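Local coordinates for CELL division control protein 6 (PDB 1FNN) that binds ADP with magnesium through an AAA+ ATPase domain and is probably involved in regulating the initiation of DNA replication, at residues A[289-300]-A[314-325]; A[345-353]-A[363-371]. All coordinates share one frame; numbering follows the deposited sequence.

Interaction 1: A[289-300]-A[314-325]; sequences HEKLFLLAIVRS and AEESYKIVCEEY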
loop_
_atom_site.group_PDB
_atom_site.type_symbol
_atom_site.label_atom_id
_atom_site.label_comp_id
_atom_site.label_asym_id
_atom_site.label_seq_id
_atom_site.Cartn_x
_atom_site.Cartn_y
_atom_site.Cartn_z
ATOM N N HIS A 289 -21.412 -24.169 16.888
ATOM C CA HIS A 289 -22.344 -23.082 16.697
ATOM C C HIS A 289 -21.704 -21.855 16.003
ATOM O O HIS A 289 -22.463 -21.079 15.467
ATOM C CB HIS A 289 -23.016 -22.709 18.035
ATOM C CG HIS A 289 -24.159 -23.699 18.157
ATOM N ND1 HIS A 289 -25.418 -23.431 17.669
ATOM C CD2 HIS A 289 -24.200 -24.943 18.708
ATOM C CE1 HIS A 289 -26.194 -24.477 17.922
ATOM N NE2 HIS A 289 -25.480 -25.397 18.544
ATOM N N GLU A 290 -20.431 -21.620 16.153
ATOM C CA GLU A 290 -19.722 -20.566 15.418
ATOM C C GLU A 290 -19.640 -20.931 13.938
ATOM O O GLU A 290 -19.759 -20.056 13.079
ATOM C CB GLU A 290 -18.327 -20.342 15.998
ATOM C CG GLU A 290 -17.545 -19.188 15.327
ATOM C CD GLU A 290 -16.335 -18.762 16.128
ATOM O OE1 GLU A 290 -15.479 -18.019 15.597
ATOM O OE2 GLU A 290 -16.189 -19.150 17.317
ATOM N N LYS A 291 -19.424 -22.206 13.585
ATOM C CA LYS A 291 -19.564 -22.711 12.240
ATOM C C LYS A 291 -20.957 -22.492 11.679
ATOM O O LYS A 291 -21.145 -22.009 10.563
ATOM C CB LYS A 291 -19.273 -24.223 12.042
ATOM C CG LYS A 291 -17.799 -24.578 12.305
ATOM C CD LYS A 291 -17.609 -26.021 11.861
ATOM C CE LYS A 291 -16.204 -26.525 11.790
ATOM N NZ LYS A 291 -15.621 -26.814 13.130
ATOM N N LEU A 292 -21.998 -22.816 12.432
ATOM C CA LEU A 292 -23.372 -22.646 12.042
ATOM C C LEU A 292 -23.663 -21.147 11.853
ATOM O O LEU A 292 -24.366 -20.794 10.907
ATOM C CB LEU A 292 -24.333 -23.218 13.139
ATOM C CG LEU A 292 -24.271 -24.781 13.248
ATOM C CD1 LEU A 292 -25.041 -25.253 14.496
ATOM C CD2 LEU A 292 -24.850 -25.415 11.996
ATOM N N PHE A 293 -23.171 -20.327 12.759
ATOM C CA PHE A 293 -23.381 -18.885 12.617
ATOM C C PHE A 293 -22.611 -18.367 11.353
ATOM O O PHE A 293 -23.208 -17.576 10.643
ATOM C CB PHE A 293 -22.799 -18.192 13.834
ATOM C CG PHE A 293 -23.204 -16.729 13.895
ATOM C CD1 PHE A 293 -24.515 -16.344 13.835
ATOM C CD2 PHE A 293 -22.198 -15.775 14.011
ATOM C CE1 PHE A 293 -24.885 -15.005 13.890
ATOM C CE2 PHE A 293 -22.553 -14.423 14.067
ATOM C CZ PHE A 293 -23.887 -14.048 14.007
ATOM N N LEU A 294 -21.407 -18.861 11.101
ATOM C CA LEU A 294 -20.704 -18.420 9.889
ATOM C C LEU A 294 -21.453 -18.889 8.660
ATOM O O LEU A 294 -21.772 -18.094 7.737
ATOM C CB LEU A 294 -19.263 -18.937 9.898
ATOM C CG LEU A 294 -18.451 -18.636 8.617
ATOM C CD1 LEU A 294 -18.307 -17.113 8.438
ATOM C CD2 LEU A 294 -17.081 -19.290 8.744
ATOM N N LEU A 295 -21.938 -20.171 8.681
ATOM C CA LEU A 295 -22.819 -20.611 7.612
ATOM C C LEU A 295 -24.008 -19.696 7.453
ATOM O O LEU A 295 -24.439 -19.367 6.312
ATOM C CB LEU A 295 -23.348 -22.058 7.798
ATOM C CG LEU A 295 -24.242 -22.627 6.717
ATOM C CD1 LEU A 295 -23.587 -22.462 5.321
ATOM C CD2 LEU A 295 -24.437 -24.135 6.944
ATOM N N ALA A 296 -24.601 -19.218 8.555
ATOM C CA ALA A 296 -25.766 -18.368 8.440
ATOM C C ALA A 296 -25.398 -17.021 7.716
ATOM O O ALA A 296 -26.266 -16.378 7.124
ATOM C CB ALA A 296 -26.232 -17.980 9.843
ATOM N N ILE A 297 -24.303 -16.429 8.129
ATOM C CA ILE A 297 -23.844 -15.141 7.545
ATOM C C ILE A 297 -23.637 -15.377 6.053
ATOM O O ILE A 297 -24.080 -14.615 5.201
ATOM C CB ILE A 297 -22.541 -14.721 8.234
ATOM C CG1 ILE A 297 -22.794 -14.306 9.697
ATOM C CG2 ILE A 297 -21.873 -13.556 7.472
ATOM C CD1 ILE A 297 -21.489 -14.163 10.478
ATOM N N VAL A 298 -22.951 -16.430 5.648
ATOM C CA VAL A 298 -22.813 -16.852 4.284
ATOM C C VAL A 298 -24.150 -16.943 3.564
ATOM O O VAL A 298 -24.286 -16.428 2.420
ATOM C CB VAL A 298 -22.051 -18.170 4.130
ATOM C CG1 VAL A 298 -22.151 -18.664 2.667
ATOM C CG2 VAL A 298 -20.593 -18.063 4.539
ATOM N N ARG A 299 -25.170 -17.583 4.148
ATOM C CA ARG A 299 -26.487 -17.670 3.515
ATOM C C ARG A 299 -27.235 -16.356 3.385
ATOM O O ARG A 299 -27.845 -16.054 2.307
ATOM C CB ARG A 299 -27.430 -18.693 4.245
ATOM C CG ARG A 299 -26.907 -20.103 3.998
ATOM C CD ARG A 299 -27.938 -21.202 4.200
ATOM N NE ARG A 299 -27.280 -22.512 4.063
ATOM C CZ ARG A 299 -27.844 -23.646 4.474
ATOM N NH1 ARG A 299 -29.048 -23.616 5.028
ATOM N NH2 ARG A 299 -27.179 -24.785 4.313
ATOM N N SER A 300 -27.171 -15.465 4.344
ATOM C CA SER A 300 -27.823 -14.183 4.238
ATOM C C SER A 300 -27.129 -13.342 3.104
ATOM O O SER A 300 -27.838 -12.536 2.516
ATOM C CB SER A 300 -27.747 -13.323 5.481
ATOM O OG SER A 300 -28.152 -14.060 6.627
ATOM N N ALA A 314 -28.264 -12.014 10.179
ATOM C CA ALA A 314 -27.487 -13.233 10.411
ATOM C C ALA A 314 -28.170 -14.126 11.494
ATOM O O ALA A 314 -28.063 -15.347 11.448
ATOM C CB ALA A 314 -26.119 -12.750 10.891
ATOM N N GLU A 315 -28.655 -13.519 12.547
ATOM C CA GLU A 315 -29.310 -14.244 13.653
ATOM C C GLU A 315 -30.619 -14.882 13.209
ATOM O O GLU A 315 -30.760 -16.116 13.339
ATOM C CB GLU A 315 -29.534 -13.362 14.883
ATOM C CG GLU A 315 -30.297 -14.154 15.965
ATOM C CD GLU A 315 -30.255 -13.496 17.325
ATOM O OE1 GLU A 315 -30.051 -12.273 17.366
ATOM O OE2 GLU A 315 -30.420 -14.180 18.368
ATOM N N GLU A 316 -31.411 -14.212 12.369
ATOM C CA GLU A 316 -32.590 -14.879 11.812
ATOM C C GLU A 316 -32.215 -15.997 10.875
ATOM O O GLU A 316 -32.839 -17.074 10.816
ATOM C CB GLU A 316 -33.576 -13.887 11.179
ATOM C CG GLU A 316 -34.317 -13.086 12.248
ATOM C CD GLU A 316 -34.959 -13.985 13.314
ATOM O OE1 GLU A 316 -35.562 -15.027 12.956
ATOM O OE2 GLU A 316 -34.844 -13.640 14.516
ATOM N N SER A 317 -31.146 -15.832 10.093
ATOM C CA SER A 317 -30.659 -16.880 9.214
ATOM C C SER A 317 -30.189 -18.083 10.060
ATOM O O SER A 317 -30.277 -19.236 9.617
ATOM C CB SER A 317 -29.481 -16.307 8.387
ATOM O OG SER A 317 -28.914 -17.329 7.580
ATOM N N TYR A 318 -29.480 -17.776 11.125
ATOM C CA TYR A 318 -28.874 -18.745 12.026
ATOM C C TYR A 318 -29.946 -19.627 12.709
ATOM O O TYR A 318 -29.795 -20.845 12.766
ATOM C CB TYR A 318 -28.008 -18.018 13.069
ATOM C CG TYR A 318 -27.586 -18.882 14.260
ATOM C CD1 TYR A 318 -26.540 -19.779 14.214
ATOM C CD2 TYR A 318 -28.288 -18.772 15.467
ATOM C CE1 TYR A 318 -26.169 -20.556 15.299
ATOM C CE2 TYR A 318 -27.926 -19.547 16.564
ATOM C CZ TYR A 318 -26.889 -20.419 16.479
ATOM O OH TYR A 318 -26.549 -21.185 17.600
ATOM N N LYS A 319 -31.078 -19.042 13.072
ATOM C CA LYS A 319 -32.194 -19.883 13.577
ATOM C C LYS A 319 -32.676 -20.896 12.559
ATOM O O LYS A 319 -32.878 -22.098 12.831
ATOM C CB LYS A 319 -33.313 -18.948 14.010
ATOM C CG LYS A 319 -32.897 -18.095 15.202
ATOM C CD LYS A 319 -34.026 -17.108 15.520
ATOM C CE LYS A 319 -33.649 -16.364 16.793
ATOM N NZ LYS A 319 -34.598 -15.272 17.143
ATOM N N ILE A 320 -32.780 -20.488 11.284
ATOM C CA ILE A 320 -33.160 -21.382 10.221
ATOM C C ILE A 320 -32.110 -22.453 10.024
ATOM O O ILE A 320 -32.458 -23.629 9.849
ATOM C CB ILE A 320 -33.391 -20.616 8.884
ATOM C CG1 ILE A 320 -34.637 -19.745 9.068
ATOM C CG2 ILE A 320 -33.526 -21.557 7.692
ATOM C CD1 ILE A 320 -34.821 -18.679 8.002
ATOM N N VAL A 321 -30.828 -22.068 9.984
ATOM C CA VAL A 321 -29.751 -23.008 9.796
ATOM C C VAL A 321 -29.825 -24.093 10.918
ATOM O O VAL A 321 -29.538 -25.298 10.670
ATOM C CB VAL A 321 -28.399 -22.314 9.710
ATOM C CG1 VAL A 321 -27.227 -23.262 9.878
ATOM C CG2 VAL A 321 -28.232 -21.599 8.326
ATOM N N CYS A 322 -29.914 -23.640 12.147
ATOM C CA CYS A 322 -29.946 -24.554 13.303
ATOM C C CYS A 322 -31.030 -25.623 13.185
ATOM O O CYS A 322 -30.652 -26.801 13.273
ATOM C CB CYS A 322 -30.100 -23.771 14.612
ATOM S SG CYS A 322 -28.532 -23.035 15.126
ATOM N N GLU A 323 -32.261 -25.256 12.858
ATOM C CA GLU A 323 -33.325 -26.212 12.648
ATOM C C GLU A 323 -33.109 -27.178 11.502
ATOM O O GLU A 323 -33.219 -28.413 11.684
ATOM C CB GLU A 323 -34.681 -25.505 12.437
ATOM C CG GLU A 323 -35.879 -26.436 12.593
ATOM C CD GLU A 323 -35.821 -27.264 13.882
ATOM O OE1 GLU A 323 -35.402 -26.735 14.943
ATOM O OE2 GLU A 323 -36.198 -28.454 13.805
ATOM N N GLU A 324 -32.451 -26.702 10.417
ATOM C CA GLU A 324 -32.054 -27.626 9.374
ATOM C C GLU A 324 -31.154 -28.721 9.901
ATOM O O GLU A 324 -31.162 -29.833 9.329
ATOM C CB GLU A 324 -31.199 -27.038 8.247
ATOM C CG GLU A 324 -31.888 -26.144 7.285
ATOM C CD GLU A 324 -30.943 -25.664 6.170
ATOM O OE1 GLU A 324 -30.004 -26.349 5.705
ATOM O OE2 GLU A 324 -31.263 -24.508 5.819
ATOM N N TYR A 325 -30.164 -28.324 10.696
ATOM C CA TYR A 325 -29.164 -29.293 11.133
ATOM C C TYR A 325 -29.578 -29.988 12.462
ATOM O O TYR A 325 -28.724 -30.605 13.090
ATOM C CB TYR A 325 -27.799 -28.621 11.323
ATOM C CG TYR A 325 -27.101 -28.477 9.959
ATOM C CD1 TYR A 325 -27.270 -27.314 9.215
ATOM C CD2 TYR A 325 -26.313 -29.484 9.460
ATOM C CE1 TYR A 325 -26.653 -27.158 7.986
ATOM C CE2 TYR A 325 -25.690 -29.353 8.236
ATOM C CZ TYR A 325 -25.868 -28.181 7.506
ATOM O OH TYR A 325 -25.240 -28.071 6.293
#

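Interaction 2: A[345-353]-A[363-371]; sequences KGIVETRQN and TTLISIGTE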
loop_
_atom_site.group_PDB
_atom_site.type_symbol
_atom_site.label_atom_id
_atom_site.label_comp_id
_atom_site.label_asym_id
_atom_site.label_seq_id
_atom_site.Cartn_x
_atom_site.Cartn_y
_atom_site.Cartn_z
ATOM N N LYS A 345 -10.390 -13.287 13.847
ATOM C CA LYS A 345 -9.632 -14.164 12.967
ATOM C C LYS A 345 -9.584 -13.681 11.522
ATOM O O LYS A 345 -9.014 -14.384 10.690
ATOM C CB LYS A 345 -10.199 -15.604 13.030
ATOM C CG LYS A 345 -10.072 -16.125 14.483
ATOM C CD LYS A 345 -10.576 -17.553 14.612
ATOM C CE LYS A 345 -10.051 -18.103 15.977
ATOM N NZ LYS A 345 -10.556 -19.510 16.015
ATOM N N GLY A 346 -10.240 -12.583 11.150
ATOM C CA GLY A 346 -10.141 -12.155 9.738
ATOM C C GLY A 346 -11.075 -12.934 8.831
ATOM O O GLY A 346 -11.036 -12.758 7.608
ATOM N N ILE A 347 -12.028 -13.689 9.410
ATOM C CA ILE A 347 -12.954 -14.469 8.594
ATOM C C ILE A 347 -14.064 -13.618 8.035
ATOM O O ILE A 347 -14.566 -13.793 6.924
ATOM C CB ILE A 347 -13.528 -15.680 9.404
ATOM C CG1 ILE A 347 -12.372 -16.598 9.774
ATOM C CG2 ILE A 347 -14.530 -16.472 8.567
ATOM C CD1 ILE A 347 -12.702 -17.674 10.809
ATOM N N VAL A 348 -14.533 -12.661 8.845
ATOM C CA VAL A 348 -15.608 -11.730 8.510
ATOM C C VAL A 348 -15.111 -10.308 8.804
ATOM O O VAL A 348 -14.138 -10.198 9.560
ATOM C CB VAL A 348 -16.701 -12.192 9.495
ATOM C CG1 VAL A 348 -16.989 -11.217 10.598
ATOM C CG2 VAL A 348 -17.873 -12.893 8.838
ATOM N N GLU A 349 -15.696 -9.290 8.183
ATOM C CA GLU A 349 -15.351 -7.919 8.589
ATOM C C GLU A 349 -16.594 -7.273 9.113
ATOM O O GLU A 349 -17.684 -7.611 8.610
ATOM C CB GLU A 349 -14.800 -7.148 7.348
ATOM C CG GLU A 349 -13.462 -7.785 6.907
ATOM C CD GLU A 349 -13.650 -8.907 5.897
ATOM O OE1 GLU A 349 -14.530 -8.864 5.009
ATOM O OE2 GLU A 349 -12.896 -9.907 5.959
ATOM N N THR A 350 -16.531 -6.383 10.100
ATOM C CA THR A 350 -17.769 -5.758 10.561
ATOM C C THR A 350 -17.598 -4.245 10.566
ATOM O O THR A 350 -16.471 -3.770 10.669
ATOM C CB THR A 350 -18.157 -6.175 12.014
ATOM O OG1 THR A 350 -17.113 -5.796 12.889
ATOM C CG2 THR A 350 -18.314 -7.699 12.099
ATOM N N ARG A 351 -18.695 -3.522 10.499
ATOM C CA ARG A 351 -18.646 -2.068 10.562
ATOM C C ARG A 351 -19.937 -1.649 11.294
ATOM O O ARG A 351 -20.958 -2.286 11.065
ATOM C CB ARG A 351 -18.722 -1.292 9.268
ATOM C CG ARG A 351 -18.682 -1.834 7.886
ATOM C CD ARG A 351 -18.790 -0.692 6.843
ATOM N NE ARG A 351 -17.976 0.419 7.263
ATOM C CZ ARG A 351 -16.716 0.738 7.069
ATOM N NH1 ARG A 351 -15.901 -0.020 6.359
ATOM N NH2 ARG A 351 -16.248 1.866 7.609
ATOM N N GLN A 352 -19.865 -0.500 11.914
ATOM C CA GLN A 352 -21.046 0.064 12.559
ATOM C C GLN A 352 -21.874 0.799 11.508
ATOM O O GLN A 352 -21.345 1.414 10.577
ATOM C CB GLN A 352 -20.586 1.002 13.675
ATOM C CG GLN A 352 -21.295 0.910 15.002
ATOM C CD GLN A 352 -21.348 -0.497 15.560
ATOM O OE1 GLN A 352 -20.317 -1.122 15.787
ATOM N NE2 GLN A 352 -22.558 -1.001 15.782
ATOM N N ASN A 353 -23.182 0.701 11.627
ATOM C CA ASN A 353 -24.122 1.414 10.774
ATOM C C ASN A 353 -24.395 2.803 11.393
ATOM O O ASN A 353 -24.808 2.731 12.580
ATOM C CB ASN A 353 -25.422 0.652 10.798
ATOM C CG ASN A 353 -26.447 0.835 9.728
ATOM O OD1 ASN A 353 -27.639 0.795 10.064
ATOM N ND2 ASN A 353 -26.090 1.027 8.470
ATOM N N THR A 363 -27.344 -1.851 14.037
ATOM C CA THR A 363 -26.164 -1.032 13.854
ATOM C C THR A 363 -24.931 -1.840 13.446
ATOM O O THR A 363 -24.038 -1.195 12.861
ATOM C CB THR A 363 -25.766 -0.155 15.051
ATOM O OG1 THR A 363 -25.859 -0.857 16.294
ATOM C CG2 THR A 363 -26.621 1.108 15.104
ATOM N N THR A 364 -24.864 -3.146 13.689
ATOM C CA THR A 364 -23.636 -3.850 13.283
ATOM C C THR A 364 -23.805 -4.447 11.905
ATOM O O THR A 364 -24.760 -5.215 11.712
ATOM C CB THR A 364 -23.212 -4.944 14.278
ATOM O OG1 THR A 364 -22.919 -4.312 15.532
ATOM C CG2 THR A 364 -21.904 -5.581 13.847
ATOM N N LEU A 365 -22.828 -4.215 11.005
ATOM C CA LEU A 365 -22.911 -4.746 9.679
ATOM C C LEU A 365 -21.832 -5.794 9.471
ATOM O O LEU A 365 -20.744 -5.654 10.005
ATOM C CB LEU A 365 -22.711 -3.671 8.578
ATOM C CG LEU A 365 -23.722 -2.516 8.605
ATOM C CD1 LEU A 365 -23.326 -1.410 7.617
ATOM C CD2 LEU A 365 -25.140 -2.999 8.309
ATOM N N ILE A 366 -22.165 -6.822 8.704
ATOM C CA ILE A 366 -21.193 -7.895 8.499
ATOM C C ILE A 366 -20.934 -8.144 7.026
ATOM O O ILE A 366 -21.852 -8.301 6.204
ATOM C CB ILE A 366 -21.763 -9.217 9.103
ATOM C CG1 ILE A 366 -22.095 -9.031 10.604
ATOM C CG2 ILE A 366 -20.751 -10.357 8.971
ATOM C CD1 ILE A 366 -22.971 -10.207 11.078
ATOM N N SER A 367 -19.660 -8.361 6.735
ATOM C CA SER A 367 -19.315 -8.698 5.357
ATOM C C SER A 367 -18.327 -9.835 5.341
ATOM O O SER A 367 -17.554 -10.036 6.293
ATOM C CB SER A 367 -18.606 -7.444 4.725
ATOM O OG SER A 367 -17.940 -7.918 3.542
ATOM N N ILE A 368 -18.299 -10.607 4.299
ATOM C CA ILE A 368 -17.252 -11.584 4.065
ATOM C C ILE A 368 -16.618 -11.089 2.718
ATOM O O ILE A 368 -17.064 -11.502 1.644
ATOM C CB ILE A 368 -17.743 -13.017 3.930
ATOM C CG1 ILE A 368 -18.228 -13.523 5.332
ATOM C CG2 ILE A 368 -16.680 -13.961 3.402
ATOM C CD1 ILE A 368 -18.977 -14.860 5.146
ATOM N N GLY A 369 -15.438 -10.487 2.820
ATOM C CA GLY A 369 -14.854 -9.938 1.577
ATOM C C GLY A 369 -13.711 -10.758 1.011
ATOM O O GLY A 369 -13.291 -10.463 -0.135
ATOM N N THR A 370 -13.184 -11.713 1.782
ATOM C CA THR A 370 -11.990 -12.418 1.325
ATOM C C THR A 370 -12.159 -13.767 0.646
ATOM O O THR A 370 -11.140 -14.337 0.212
ATOM C CB THR A 370 -10.949 -12.518 2.458
ATOM O OG1 THR A 370 -11.434 -13.391 3.522
ATOM C CG2 THR A 370 -10.713 -11.110 3.012
ATOM N N GLU A 371 -13.375 -14.300 0.556
ATOM C CA GLU A 371 -13.573 -15.603 -0.064
ATOM C C GLU A 371 -14.884 -15.726 -0.800
ATOM O O GLU A 371 -15.911 -15.299 -0.247
ATOM C CB GLU A 371 -13.690 -16.659 1.064
ATOM C CG GLU A 371 -12.391 -17.207 1.533
ATOM C CD GLU A 371 -11.660 -18.182 0.649
ATOM O OE1 GLU A 371 -12.169 -18.709 -0.351
ATOM O OE2 GLU A 371 -10.477 -18.414 1.022
HETATM O O HOH W 1 -9.519 -13.902 4.918
HETATM O O HOH W 2 -13.595 -12.222 4.706
HETATM O O HOH W 3 -15.361 -6.699 3.548
#

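Interaction 1: A[289-300]-A[314-325]
Ala296 and Tyr318 mark the closest passage of two helices of the C-terminal winged-helix domain, their CA atoms 4.8 Å apart. The short helix axes approach to 8.0 Å at 117°, which is consistent with the small side chains of Ala296 and Ala314 at the crossing: the methyl CB of Ala296 lies 3.5 Å from the backbone N of Tyr318, while Ala314 CB meets Phe293 CE1 and Ile297 CG1. Tyr318 is a knob among His289, Leu292, Phe293 and Ala296. With CG anti to the backbone N (chi1 166°), its ring is laid along helix 289-300 and offers a face to the edge of Phe293, planes at 77° in an offset edge-to-face pair. Its OH reaches His289 ND1 at the imidazole edge, a hydrogen bond of 2.5 Å in which either atom could be the donor; Arg330 N also bonds this OH, and His289 NE2 is hydrogen-bonded to Glu327 OE1. Val321 fills the next hole, its CG1 3.8 Å from Leu292 CD2. At the helix crossing, Ser317 OG donates in the carbonyl plane to Ala296 O at 2.9 Å, an oxygen already accepting from Ser300 N.

Beyond Val321 the contact opens toward solvent. There Arg299 extends to exposed Glu324 in a salt bridge whose NH1-OE2 hydrogen bond is weak in geometry. The chemistry thus pairs a buried aromatic and apolar interior, with defined polar bonds, with a charged pair, weakly hydrogen-bonded, at the solvent margin.

Interaction 2: A[345-353]-A[363-371]
This is an antiparallel beta hairpin, the wing of the winged-helix domain, in which strands 349-352 and 364-367 pair as part of a three-stranded sheet; strand 309-310 borders 364-367 on its other side. The short strand axes come within 4.6 Å of each other, their directions 153° apart. Glu349 with Ser367 and Arg351 with Leu365 are hydrogen-bonded pairs, each closed by two backbone bonds, and Thr350 with Ile366 and Gln352 with Thr364 are non-hydrogen-bonded pairs. Glu349 N to Ser367 O, 2.8 Å and 169° at the hydrogen, is nearly straight.

The two faces differ. On that of Thr350 and Ile366, Val348 CG2 wedges between Ile366 CG2 and Ile368 CG1, 3.6 Å from the latter, and helices 288-304 and 332-344 cover these apolar groups. The face of Glu349 and Arg351 meets helix 217-227, where Arg351 forms a salt bridge with Asp225. Toward the hairpin's distal end, exposed Gln352 NE2 makes a weak bond to Thr364 OG1 (3.3 Å).

At the base, Gly346 ends the preceding helix in a Schellman motif, its positive phi turning the chain toward the strand. Bent at chi2 (90°), Glu349 carries its carboxylate over to the opposite segment. A water donates to Glu349 OE2 and Ile347 O and accepts from Thr370 N, while a second bridges OE1 to Ser367 OG. OE1 also receives Gly369 N on its syn lone pair, at 2.9 Å.

How the interactions relate
Both contacts belong to the C-terminal winged-helix domain and follow one another along the chain: interaction 1 closes before interaction 2 opens, with helix 332-344 between them. Their centres lie 15 Å apart, yet they share one apolar core. Helix 288-304 turns Leu294, Ile297 and Val298 away from helix 311-324 and onto the hairpin side, where Val298 CG2 is 3.6 Å from Ile368 CD1 and Ile297 CG2 is 3.7 Å from Ile366 CG2. One helix therefore packs against both its helical neighbour and the wing. Strand 309-310, between the helices of interaction 1, joins the sheet of interaction 2, tying helices and wing into a single unit away from the nucleotide site.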